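Side-chain contacts in hydrogenase 3 maturation protease (Escherichia coli, PDB 2E85), which removes a C-terminal peptide from the precursor of HycE, the large subunit of hydrogenase 3, as a maturation endopeptidase: residues T67-N72 / A152-E157; M87-M90 / P96-Y99; I76-P81 / E146-F151. The protein carries 1 engineered substitution. All coordinates share one frame; numbering follows the deposited sequence.

Interaction 1 of 3, residues T67-N72 / A152-E157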
ATOM      1  N   THR B  67      -7.184  16.484  -4.423  1.00 10.80           N
ATOM      2  CA  THR B  67      -6.023  16.028  -5.174  1.00 12.83           C
ATOM      3  C   THR B  67      -5.566  17.183  -6.073  1.00 11.28           C
ATOM      4  O   THR B  67      -6.376  17.711  -6.801  1.00 10.22           O
ATOM      5  CB  THR B  67      -6.448  14.861  -6.119  1.00 13.68           C
ATOM      6  OG1 THR B  67      -6.937  13.742  -5.353  1.00 19.39           O
ATOM      7  CG2 THR B  67      -5.338  14.417  -7.016  1.00 17.79           C
ATOM      8  N   ASP B  68      -4.279  17.546  -6.046  1.00 11.11           N
ATOM      9  CA  ASP B  68      -3.818  18.600  -6.963  1.00 11.30           C
ATOM     10  C   ASP B  68      -3.734  17.992  -8.371  1.00 10.32           C
ATOM     11  O   ASP B  68      -3.021  16.991  -8.588  1.00 12.79           O
ATOM     12  CB  ASP B  68      -2.480  19.216  -6.520  1.00 10.89           C
ATOM     13  CG  ASP B  68      -1.990  20.334  -7.472  1.00 14.00           C
ATOM     14  OD1 ASP B  68      -2.816  21.016  -8.118  1.00 11.03           O
ATOM     15  OD2 ASP B  68      -0.751  20.534  -7.556  1.00 19.10           O
ATOM     16  N   MET B  69      -4.464  18.592  -9.298  1.00  9.27           N
ATOM     17  CA  MET B  69      -4.565  18.118 -10.679  1.00  8.18           C
ATOM     18  C   MET B  69      -4.168  19.226 -11.645  1.00  9.63           C
ATOM     19  O   MET B  69      -4.278  19.059 -12.872  1.00 11.05           O
ATOM     20  CB  MET B  69      -5.998  17.627 -10.990  1.00  8.83           C
ATOM     21  CG  MET B  69      -6.502  16.372 -10.173  1.00  9.82           C
ATOM     22  SD  MET B  69      -8.276  15.991 -10.357  1.00  3.38           S
ATOM     23  CE  MET B  69      -9.013  17.425  -9.497  1.00  8.24           C
ATOM     24  N   GLY B  70      -3.746  20.355 -11.083  1.00 10.44           N
ATOM     25  CA  GLY B  70      -3.362  21.543 -11.867  1.00 10.99           C
ATOM     26  C   GLY B  70      -4.524  22.317 -12.457  1.00 11.62           C
ATOM     27  O   GLY B  70      -4.350  23.072 -13.419  1.00 13.37           O
ATOM     28  N   LEU B  71      -5.710  22.166 -11.874  1.00 11.96           N
ATOM     29  CA  LEU B  71      -6.946  22.804 -12.341  1.00 11.28           C
ATOM     30  C   LEU B  71      -7.359  24.005 -11.484  1.00 12.56           C
ATOM     31  O   LEU B  71      -6.697  24.300 -10.480  1.00 11.98           O
ATOM     32  CB  LEU B  71      -8.086  21.758 -12.372  1.00 12.79           C
ATOM     33  CG  LEU B  71      -7.927  20.589 -13.361  1.00 11.55           C
ATOM     34  CD1 LEU B  71      -9.130  19.628 -13.364  1.00 14.93           C
ATOM     35  CD2 LEU B  71      -7.685  21.124 -14.739  1.00 13.82           C
ATOM     36  N   ASN B  72      -8.442  24.703 -11.866  1.00 11.68           N
ATOM     37  CA  ASN B  72      -8.980  25.712 -10.945  1.00 12.54           C
ATOM     38  C   ASN B  72      -9.529  25.083  -9.681  1.00 11.18           C
ATOM     39  O   ASN B  72     -10.036  23.979  -9.733  1.00 11.51           O
ATOM     40  CB  ASN B  72     -10.076  26.521 -11.593  1.00 11.83           C
ATOM     41  CG  ASN B  72      -9.554  27.342 -12.755  1.00 17.06           C
ATOM     42  OD1 ASN B  72      -8.333  27.492 -12.922  1.00 19.17           O
ATOM     43  ND2 ASN B  72     -10.460  27.880 -13.548  1.00 22.40           N
ATOM     44  N   ALA B 152     -16.389  14.650 -15.649  1.00 13.20           N
ATOM     45  CA  ALA B 152     -15.388  14.502 -16.723  1.00 13.49           C
ATOM     46  C   ALA B 152     -14.146  13.767 -16.253  1.00 13.07           C
ATOM     47  O   ALA B 152     -13.767  13.861 -15.085  1.00 12.99           O
ATOM     48  CB  ALA B 152     -14.976  15.839 -17.265  1.00 12.82           C
ATOM     49  N   GLN B 153     -13.510  13.058 -17.182  1.00 13.97           N
ATOM     50  CA  GLN B 153     -12.211  12.444 -16.951  1.00 15.22           C
ATOM     51  C   GLN B 153     -11.139  13.516 -16.913  1.00 14.80           C
ATOM     52  O   GLN B 153     -11.185  14.424 -17.749  1.00 15.09           O
ATOM     53  CB  GLN B 153     -11.926  11.485 -18.105  1.00 15.92           C
ATOM     54  CG  GLN B 153     -10.716  10.611 -17.879  1.00 22.25           C
ATOM     55  CD  GLN B 153     -10.994   9.511 -16.894  1.00 29.44           C
ATOM     56  OE1 GLN B 153     -10.453   9.511 -15.792  1.00 33.61           O
ATOM     57  NE2 GLN B 153     -11.875   8.572 -17.268  1.00 31.82           N
ATOM     58  N   LEU B 154     -10.201  13.438 -15.952  1.00 14.54           N
ATOM     59  CA  LEU B 154      -9.013  14.287 -15.945  1.00 14.69           C
ATOM     60  C   LEU B 154      -8.237  14.027 -17.217  1.00 15.05           C
ATOM     61  O   LEU B 154      -7.983  12.876 -17.568  1.00 13.46           O
ATOM     62  CB  LEU B 154      -8.069  13.981 -14.761  1.00 14.18           C
ATOM     63  CG  LEU B 154      -7.192  14.987 -13.989  1.00 16.09           C
ATOM     64  CD1 LEU B 154      -5.954  14.356 -13.403  1.00 13.13           C
ATOM     65  CD2 LEU B 154      -6.883  16.395 -14.583  1.00 11.74           C
ATOM     66  N   ALA B 155      -7.885  15.106 -17.910  1.00 17.28           N
ATOM     67  CA  ALA B 155      -6.999  15.013 -19.065  1.00 20.62           C
ATOM     68  C   ALA B 155      -5.541  15.099 -18.673  1.00 23.31           C
ATOM     69  O   ALA B 155      -5.055  16.171 -18.315  1.00 25.34           O
ATOM     70  CB  ALA B 155      -7.353  16.102 -20.079  1.00 20.70           C
ATOM     71  N   VAL B 156      -4.843  13.967 -18.725  1.00 26.15           N
ATOM     72  CA  VAL B 156      -3.388  13.928 -18.503  1.00 28.66           C
ATOM     73  C   VAL B 156      -2.697  13.280 -19.700  1.00 30.17           C
ATOM     74  O   VAL B 156      -3.011  12.144 -20.082  1.00 30.93           O
ATOM     75  CB  VAL B 156      -2.968  13.175 -17.205  1.00 29.10           C
ATOM     76  CG1 VAL B 156      -1.546  13.584 -16.783  1.00 28.57           C
ATOM     77  CG2 VAL B 156      -3.916  13.456 -16.081  1.00 27.56           C
ATOM     78  N   GLU B 157      -1.728  14.001 -20.257  1.00 32.25           N
ATOM     79  CA  GLU B 157      -1.090  13.622 -21.516  1.00 33.67           C
ATOM     80  C   GLU B 157       0.364  13.188 -21.325  1.00 34.67           C
ATOM     81  O   GLU B 157       0.554  12.134 -20.681  1.00 14.79           O
ATOM     82  CB  GLU B 157      -1.178  14.773 -22.501  1.00 34.28           C
TER
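M69 and L71 meet L154 in a small, apolar loop-to-tail contact at the edge of the central sheet. Residues 67-72 belong to the loop that leaves strand 60-66 on the way to strand 76-78, while 152-157 form the C-terminal end of the modelled chain, which passes along that same edge strand. The backbones stay well apart, and the side chains bridge the gap.

M69 does most of the work. Its CG stands beside the backbone N (chi1 -64°) and the chain then runs extended to the sulfur, so that one flank of it lies across the branched end of L154. M69 CG sits 3.8 Å from L154 CD1, M69 CB is 3.9 Å from L154 CD2, and M69 SD rests 3.9 Å from L154 CG. The bend at chi3 (-68°) carries the methyl CE off to another side, leaving the sulfur and the two methylenes as the touching surface. L71 adds less: its side chain slides past L154 in the opposite direction, with L71 CD1 4.1 Å from L154 CD2. L154 is buried, packed also against I79 and R77.

The same residues of the loop are held by the amide of Q117: its OE1 accepts from the backbone N of both M69 and L71, and its NE2 donates to D68 OD1. This is consistent with Q117 fixing how M69 and L71 face the tail. That same D68 OD1 takes the backbone N-H of G70 (3.2 Å, 156°), which approaches from above the carboxylate plane. The loop just beyond strand 60-66, whose D65 binds calcium here, is thus shaped by a classic Asx turn.

Interaction 2 of 3, residues M87-M90 / P96-Y99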
ATOM      1  N   MET B  87       1.068   9.381 -13.261  1.00 18.61           N
ATOM      2  CA  MET B  87       1.234  10.621 -12.553  1.00 18.36           C
ATOM      3  C   MET B  87       2.111  10.455 -11.280  1.00 16.47           C
ATOM      4  O   MET B  87       2.496  11.443 -10.686  1.00 16.77           O
ATOM      5  CB  MET B  87      -0.128  11.187 -12.130  1.00 18.31           C
ATOM      6  CG  MET B  87      -1.113  11.643 -13.243  1.00 21.54           C
ATOM      7  SD  MET B  87      -2.726  12.116 -12.488  1.00 20.79           S
ATOM      8  CE  MET B  87      -2.248  13.657 -11.729  1.00 26.89           C
ATOM      9  N   PHE B  88       2.392   9.219 -10.890  1.00 15.76           N
ATOM     10  CA  PHE B  88       3.048   8.885  -9.592  1.00 15.68           C
ATOM     11  C   PHE B  88       2.321   9.518  -8.407  1.00 15.04           C
ATOM     12  O   PHE B  88       2.946  10.050  -7.471  1.00 14.86           O
ATOM     13  CB  PHE B  88       4.548   9.246  -9.586  1.00 16.84           C
ATOM     14  CG  PHE B  88       5.364   8.453 -10.568  1.00 18.92           C
ATOM     15  CD1 PHE B  88       5.961   7.243 -10.190  1.00 20.79           C
ATOM     16  CD2 PHE B  88       5.524   8.904 -11.881  1.00 21.31           C
ATOM     17  CE1 PHE B  88       6.720   6.497 -11.112  1.00 19.67           C
ATOM     18  CE2 PHE B  88       6.270   8.166 -12.811  1.00 21.66           C
ATOM     19  CZ  PHE B  88       6.865   6.959 -12.427  1.00 21.79           C
ATOM     20  N   MET B  89       0.993   9.445  -8.426  1.00 13.65           N
ATOM     21  CA  MET B  89       0.208   9.858  -7.252  1.00 13.15           C
ATOM     22  C   MET B  89       0.579   8.943  -6.071  1.00 13.03           C
ATOM     23  O   MET B  89       0.602   7.710  -6.215  1.00 12.43           O
ATOM     24  CB  MET B  89      -1.293   9.773  -7.530  1.00 13.49           C
ATOM     25  CG  MET B  89      -1.801  10.773  -8.556  1.00 14.66           C
ATOM     26  SD  MET B  89      -3.615  10.831  -8.770  1.00 13.21           S
ATOM     27  CE  MET B  89      -4.128  10.582  -7.164  1.00  6.27           C
ATOM     28  N   MET B  90       0.872   9.564  -4.931  1.00 13.28           N
ATOM     29  CA  MET B  90       1.300   8.850  -3.709  1.00 13.56           C
ATOM     30  C   MET B  90       0.343   9.017  -2.531  1.00 12.83           C
ATOM     31  O   MET B  90      -0.341  10.027  -2.385  1.00 13.68           O
ATOM     32  CB  MET B  90       2.704   9.320  -3.278  1.00 14.18           C
ATOM     33  CG  MET B  90       3.780   9.324  -4.358  1.00 17.01           C
ATOM     34  SD  MET B  90       4.328   7.632  -4.757  1.00 16.44           S
ATOM     35  CE  MET B  90       3.843   7.463  -6.414  1.00 20.14           C
ATOM     36  N   PRO B  96       2.668   4.119  -3.879  1.00 13.60           N
ATOM     37  CA  PRO B  96       2.002   4.563  -5.114  1.00 14.21           C
ATOM     38  C   PRO B  96       0.511   4.211  -5.117  1.00 13.73           C
ATOM     39  O   PRO B  96       0.115   3.073  -4.878  1.00 12.48           O
ATOM     40  CB  PRO B  96       2.759   3.827  -6.228  1.00 14.63           C
ATOM     41  CG  PRO B  96       3.533   2.757  -5.553  1.00 14.97           C
ATOM     42  CD  PRO B  96       3.724   3.128  -4.130  1.00 14.95           C
ATOM     43  N   LEU B  97      -0.324   5.210  -5.355  1.00 13.97           N
ATOM     44  CA  LEU B  97      -1.760   4.988  -5.233  1.00 14.72           C
ATOM     45  C   LEU B  97      -2.295   3.925  -6.204  1.00 14.95           C
ATOM     46  O   LEU B  97      -3.264   3.232  -5.882  1.00 15.22           O
ATOM     47  CB  LEU B  97      -2.523   6.303  -5.404  1.00 14.20           C
ATOM     48  CG  LEU B  97      -4.029   6.240  -5.169  1.00 16.44           C
ATOM     49  CD1 LEU B  97      -4.391   5.749  -3.783  1.00 16.38           C
ATOM     50  CD2 LEU B  97      -4.658   7.580  -5.439  1.00 17.24           C
ATOM     51  N   ASN B  98      -1.676   3.792  -7.377  1.00 15.56           N
ATOM     52  CA  ASN B  98      -2.145   2.830  -8.371  1.00 17.24           C
ATOM     53  C   ASN B  98      -2.098   1.406  -7.832  1.00 18.27           C
ATOM     54  O   ASN B  98      -2.918   0.577  -8.219  1.00 18.38           O
ATOM     55  CB  ASN B  98      -1.395   2.960  -9.689  1.00 17.12           C
ATOM     56  CG  ASN B  98      -0.059   2.259  -9.674  1.00 17.84           C
ATOM     57  OD1 ASN B  98       0.906   2.733  -9.076  1.00 17.59           O
ATOM     58  ND2 ASN B  98      -0.002   1.102 -10.323  1.00 18.33           N
ATOM     59  N   TYR B  99      -1.161   1.137  -6.920  1.00 18.98           N
ATOM     60  CA  TYR B  99      -1.065  -0.197  -6.302  1.00 19.54           C
ATOM     61  C   TYR B  99      -2.370  -0.558  -5.602  1.00 19.06           C
ATOM     62  O   TYR B  99      -2.938  -1.622  -5.842  1.00 19.46           O
ATOM     63  CB  TYR B  99       0.156  -0.311  -5.364  1.00 19.93           C
ATOM     64  CG  TYR B  99       1.351  -0.956  -6.042  1.00 20.29           C
ATOM     65  CD1 TYR B  99       1.692  -0.614  -7.345  1.00 21.84           C
ATOM     66  CD2 TYR B  99       2.111  -1.936  -5.396  1.00 19.97           C
ATOM     67  CE1 TYR B  99       2.774  -1.210  -7.996  1.00 22.82           C
ATOM     68  CE2 TYR B  99       3.194  -2.552  -6.048  1.00 18.60           C
ATOM     69  CZ  TYR B  99       3.520  -2.178  -7.340  1.00 18.83           C
ATOM     70  OH  TYR B  99       4.574  -2.755  -8.011  1.00 22.93           O
TER
HETATM   71  O   HOH W   1       0.271   5.944  -8.393  1.00 13.63           O
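M89 and L97 form the tight half of this contact. The carbonyl oxygen of M89 accepts the backbone N-H of L97 at 2.8 Å in an almost straight bond (175°). Beside this bond the two side chains run alongside each other in the same direction, and M89 CE closes to 3.5 Å on L97 CD2. L97 CB also lies 3.5 Å from M89 O, so the oxygen is hemmed in by the residue that binds it. A water probably donates to M89 O (2.8 Å) and accepts from N98 N (3.1 Å), linking the loop to the first turn of helix 97-108.

The other half is looser. M90 starts out away from P96, but its chain folds back at chi2 (-74°), bringing the terminal methyl across the proline: M90 CE is 3.7 Å from P96 CA and M90 SD 3.9 Å from that same CA. Here a flexible thioether drapes over a rigid ring, and the backbones of M90 and P96 form one isolated beta bridge. On this side the second subunit takes over, its V51 packing on M90 and its I50 on P96, while the exposed F88 meets R54 of that subunit.

F88, with positive phi, ends helix 81-86 in a Schellman motif, and the short excursion through 91-95 leads directly into helix 97-108. M89 and L97 both lean on I84 of the first helix and on F113 of strand 111-116, which places the tight half between those two helices and the sheet.

Interaction 3 of 3, residues I76-P81 / E146-F151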
ATOM      1  N   ILE B  76     -13.784  19.164 -10.386  1.00  7.94           N
ATOM      2  CA  ILE B  76     -13.983  17.759 -10.013  1.00  7.40           C
ATOM      3  C   ILE B  76     -13.666  16.923 -11.248  1.00  8.08           C
ATOM      4  O   ILE B  76     -14.205  17.219 -12.324  1.00  7.79           O
ATOM      5  CB  ILE B  76     -15.482  17.497  -9.680  1.00  8.98           C
ATOM      6  CG1 ILE B  76     -15.867  18.251  -8.416  1.00  8.59           C
ATOM      7  CG2 ILE B  76     -15.756  16.007  -9.387  1.00  8.49           C
ATOM      8  CD1 ILE B  76     -17.370  18.477  -8.230  1.00 14.79           C
ATOM      9  N   ARG B  77     -12.828  15.881 -11.113  1.00  6.88           N
ATOM     10  CA  ARG B  77     -12.565  14.979 -12.249  1.00  7.35           C
ATOM     11  C   ARG B  77     -12.433  13.555 -11.785  1.00  8.10           C
ATOM     12  O   ARG B  77     -12.033  13.308 -10.660  1.00  7.55           O
ATOM     13  CB  ARG B  77     -11.274  15.324 -12.995  1.00  7.17           C
ATOM     14  CG  ARG B  77     -11.165  16.739 -13.563  1.00  9.23           C
ATOM     15  CD  ARG B  77     -11.973  16.893 -14.839  1.00 10.94           C
ATOM     16  NE  ARG B  77     -11.721  18.194 -15.463  1.00 12.01           N
ATOM     17  CZ  ARG B  77     -12.282  19.353 -15.096  1.00 13.28           C
ATOM     18  NH1 ARG B  77     -13.124  19.437 -14.073  1.00 10.59           N
ATOM     19  NH2 ARG B  77     -11.978  20.458 -15.772  1.00 14.51           N
ATOM     20  N   ILE B  78     -12.796  12.613 -12.664  1.00  7.49           N
ATOM     21  CA  ILE B  78     -12.476  11.228 -12.456  1.00  9.72           C
ATOM     22  C   ILE B  78     -11.100  10.965 -13.040  1.00 10.03           C
ATOM     23  O   ILE B  78     -10.830  11.336 -14.198  1.00 11.37           O
ATOM     24  CB  ILE B  78     -13.452  10.309 -13.194  1.00  9.73           C
ATOM     25  CG1 ILE B  78     -14.932  10.639 -12.846  1.00 11.22           C
ATOM     26  CG2 ILE B  78     -13.030   8.845 -13.013  1.00 12.92           C
ATOM     27  CD1 ILE B  78     -15.455  11.679 -13.717  1.00 14.79           C
ATOM     28  N   ILE B  79     -10.245  10.332 -12.247  1.00  8.90           N
ATOM     29  CA  ILE B  79      -8.887  10.015 -12.691  1.00 10.70           C
ATOM     30  C   ILE B  79      -8.772   8.544 -13.053  1.00 11.00           C
ATOM     31  O   ILE B  79      -9.002   7.640 -12.223  1.00 10.94           O
ATOM     32  CB  ILE B  79      -7.809  10.354 -11.683  1.00 11.71           C
ATOM     33  CG1 ILE B  79      -8.027  11.750 -11.110  1.00 10.65           C
ATOM     34  CG2 ILE B  79      -6.415  10.196 -12.349  1.00 11.51           C
ATOM     35  CD1 ILE B  79      -8.560  12.842 -11.991  1.00 14.79           C
ATOM     36  N   ASP B  80      -8.464   8.298 -14.318  1.00 13.99           N
ATOM     37  CA  ASP B  80      -8.304   6.939 -14.817  1.00 15.89           C
ATOM     38  C   ASP B  80      -7.155   6.232 -14.084  1.00 16.53           C
ATOM     39  O   ASP B  80      -6.095   6.836 -13.856  1.00 14.69           O
ATOM     40  CB  ASP B  80      -8.027   7.010 -16.320  1.00 16.63           C
ATOM     41  CG  ASP B  80      -7.962   5.647 -16.981  1.00 21.73           C
ATOM     42  OD1 ASP B  80      -6.979   4.906 -16.774  1.00 25.38           O
ATOM     43  OD2 ASP B  80      -8.899   5.326 -17.752  1.00 27.17           O
ATOM     44  N   PRO B  81      -7.350   4.952 -13.703  1.00 18.49           N
ATOM     45  CA  PRO B  81      -6.302   4.267 -12.947  1.00 20.40           C
ATOM     46  C   PRO B  81      -4.935   4.223 -13.638  1.00 21.48           C
ATOM     47  O   PRO B  81      -3.893   4.210 -12.958  1.00 22.43           O
ATOM     48  CB  PRO B  81      -6.891   2.868 -12.742  1.00 20.77           C
ATOM     49  CG  PRO B  81      -8.331   3.090 -12.750  1.00 20.17           C
ATOM     50  CD  PRO B  81      -8.506   4.063 -13.893  1.00 19.00           C
ATOM     51  N   GLU B 146     -24.646   6.777 -11.453  1.00 15.86           N
ATOM     52  CA  GLU B 146     -24.459   5.784 -12.501  1.00 17.89           C
ATOM     53  C   GLU B 146     -23.218   6.169 -13.250  1.00 17.17           C
ATOM     54  O   GLU B 146     -22.951   7.367 -13.440  1.00 16.75           O
ATOM     55  CB  GLU B 146     -25.658   5.754 -13.465  1.00 18.76           C
ATOM     56  CG  GLU B 146     -27.028   5.427 -12.804  1.00 23.76           C
ATOM     57  CD  GLU B 146     -27.183   3.977 -12.335  1.00 30.41           C
ATOM     58  OE1 GLU B 146     -26.181   3.319 -11.963  1.00 34.03           O
ATOM     59  OE2 GLU B 146     -28.340   3.489 -12.328  1.00 33.44           O
ATOM     60  N   GLY B 147     -22.451   5.162 -13.659  1.00 18.02           N
ATOM     61  CA  GLY B 147     -21.204   5.390 -14.379  1.00 17.58           C
ATOM     62  C   GLY B 147     -20.199   6.195 -13.581  1.00 17.49           C
ATOM     63  O   GLY B 147     -19.818   5.795 -12.478  1.00 16.95           O
ATOM     64  N   ASN B 148     -19.771   7.324 -14.153  1.00 17.19           N
ATOM     65  CA  ASN B 148     -18.887   8.272 -13.487  1.00 17.80           C
ATOM     66  C   ASN B 148     -19.595   9.471 -12.883  1.00 17.27           C
ATOM     67  O   ASN B 148     -18.984  10.534 -12.677  1.00 16.88           O
ATOM     68  CB  ASN B 148     -17.790   8.716 -14.436  1.00 18.21           C
ATOM     69  CG  ASN B 148     -16.683   7.700 -14.525  1.00 20.78           C
ATOM     70  OD1 ASN B 148     -16.641   6.744 -13.744  1.00 24.27           O
ATOM     71  ND2 ASN B 148     -15.778   7.890 -15.472  1.00 25.27           N
ATOM     72  N   GLY B 149     -20.894   9.292 -12.632  1.00 16.92           N
ATOM     73  CA  GLY B 149     -21.735  10.289 -11.987  1.00 16.18           C
ATOM     74  C   GLY B 149     -21.893  11.567 -12.788  1.00 16.02           C
ATOM     75  O   GLY B 149     -22.300  12.580 -12.238  1.00 15.99           O
ATOM     76  N   GLY B 150     -21.569  11.504 -14.082  1.00 15.42           N
ATOM     77  CA  GLY B 150     -21.630  12.647 -14.983  1.00 15.12           C
ATOM     78  C   GLY B 150     -20.414  13.569 -14.938  1.00 14.42           C
ATOM     79  O   GLY B 150     -20.423  14.640 -15.536  1.00 14.18           O
ATOM     80  N   PHE B 151     -19.381  13.163 -14.215  1.00 13.98           N
ATOM     81  CA  PHE B 151     -18.156  13.956 -14.146  1.00 13.75           C
ATOM     82  C   PHE B 151     -17.182  13.644 -15.282  1.00 13.92           C
ATOM     83  O   PHE B 151     -17.142  12.511 -15.814  1.00 13.92           O
ATOM     84  CB  PHE B 151     -17.475  13.782 -12.784  1.00 13.34           C
ATOM     85  CG  PHE B 151     -18.309  14.283 -11.637  1.00 11.30           C
ATOM     86  CD1 PHE B 151     -18.531  15.641 -11.466  1.00 11.61           C
ATOM     87  CD2 PHE B 151     -18.936  13.373 -10.779  1.00 13.42           C
ATOM     88  CE1 PHE B 151     -19.323  16.114 -10.393  1.00 11.77           C
ATOM     89  CE2 PHE B 151     -19.716  13.812  -9.712  1.00 12.34           C
ATOM     90  CZ  PHE B 151     -19.926  15.181  -9.520  1.00 11.08           C
TER
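N148, which packs on I78, rides on a turn closed by the shortest sound polar bond of this contact, G149 N to E146 O at 2.9 Å. I78 CG1 rests on N148 CB at 3.8 Å, while I78 CG2 reaches N148 ND2 at the same distance. Farther back along the strand, I76 CG2 lies over one face of the F151 ring, a CH-pi contact 3.8 Å from the centroid and 24° off the normal, displaced toward the rim at CD1.

Strand 76-78 is the antiparallel edge strand of the mixed sheet, and the chain covering it is shaped by two overlapping turns: type II' from E146 to G149, then type I' from N148 to F151, closed by F151 N to N148 O (3.1 Å). R141 of helix 129-141 makes a cation-pi contact with F151 and also bonds to the carbonyl oxygen of G149. R77 points away from the turns; its NH1 donates to I76 O at 3.0 Å from well above the carbonyl plane and also forms a salt bridge with E75.

In the fold
Interactions 1 and 3, centres about 11 Å apart, share one C-terminal run: 146-151 continues straight into 152-157. On either side of Q153 this run probably bonds to I78, L154 N to I78 O at 2.8 Å and I78 N to A152 O at 2.9 Å. Interaction 2 lies farther off, its centre about 15 Å from that of interaction 1, yet M87 SD is 4.0 Å from both L154 CD1 and V156 CG2. T67 CG2 also touches M89 CE, at 4.0 Å. Interaction 2 is nearest the metal region: the L97 side chain is about 6 Å from that of D65, a calcium ligand here and a probable nickel ligand. A calcium ion lies about 8 Å from the M89 side chain.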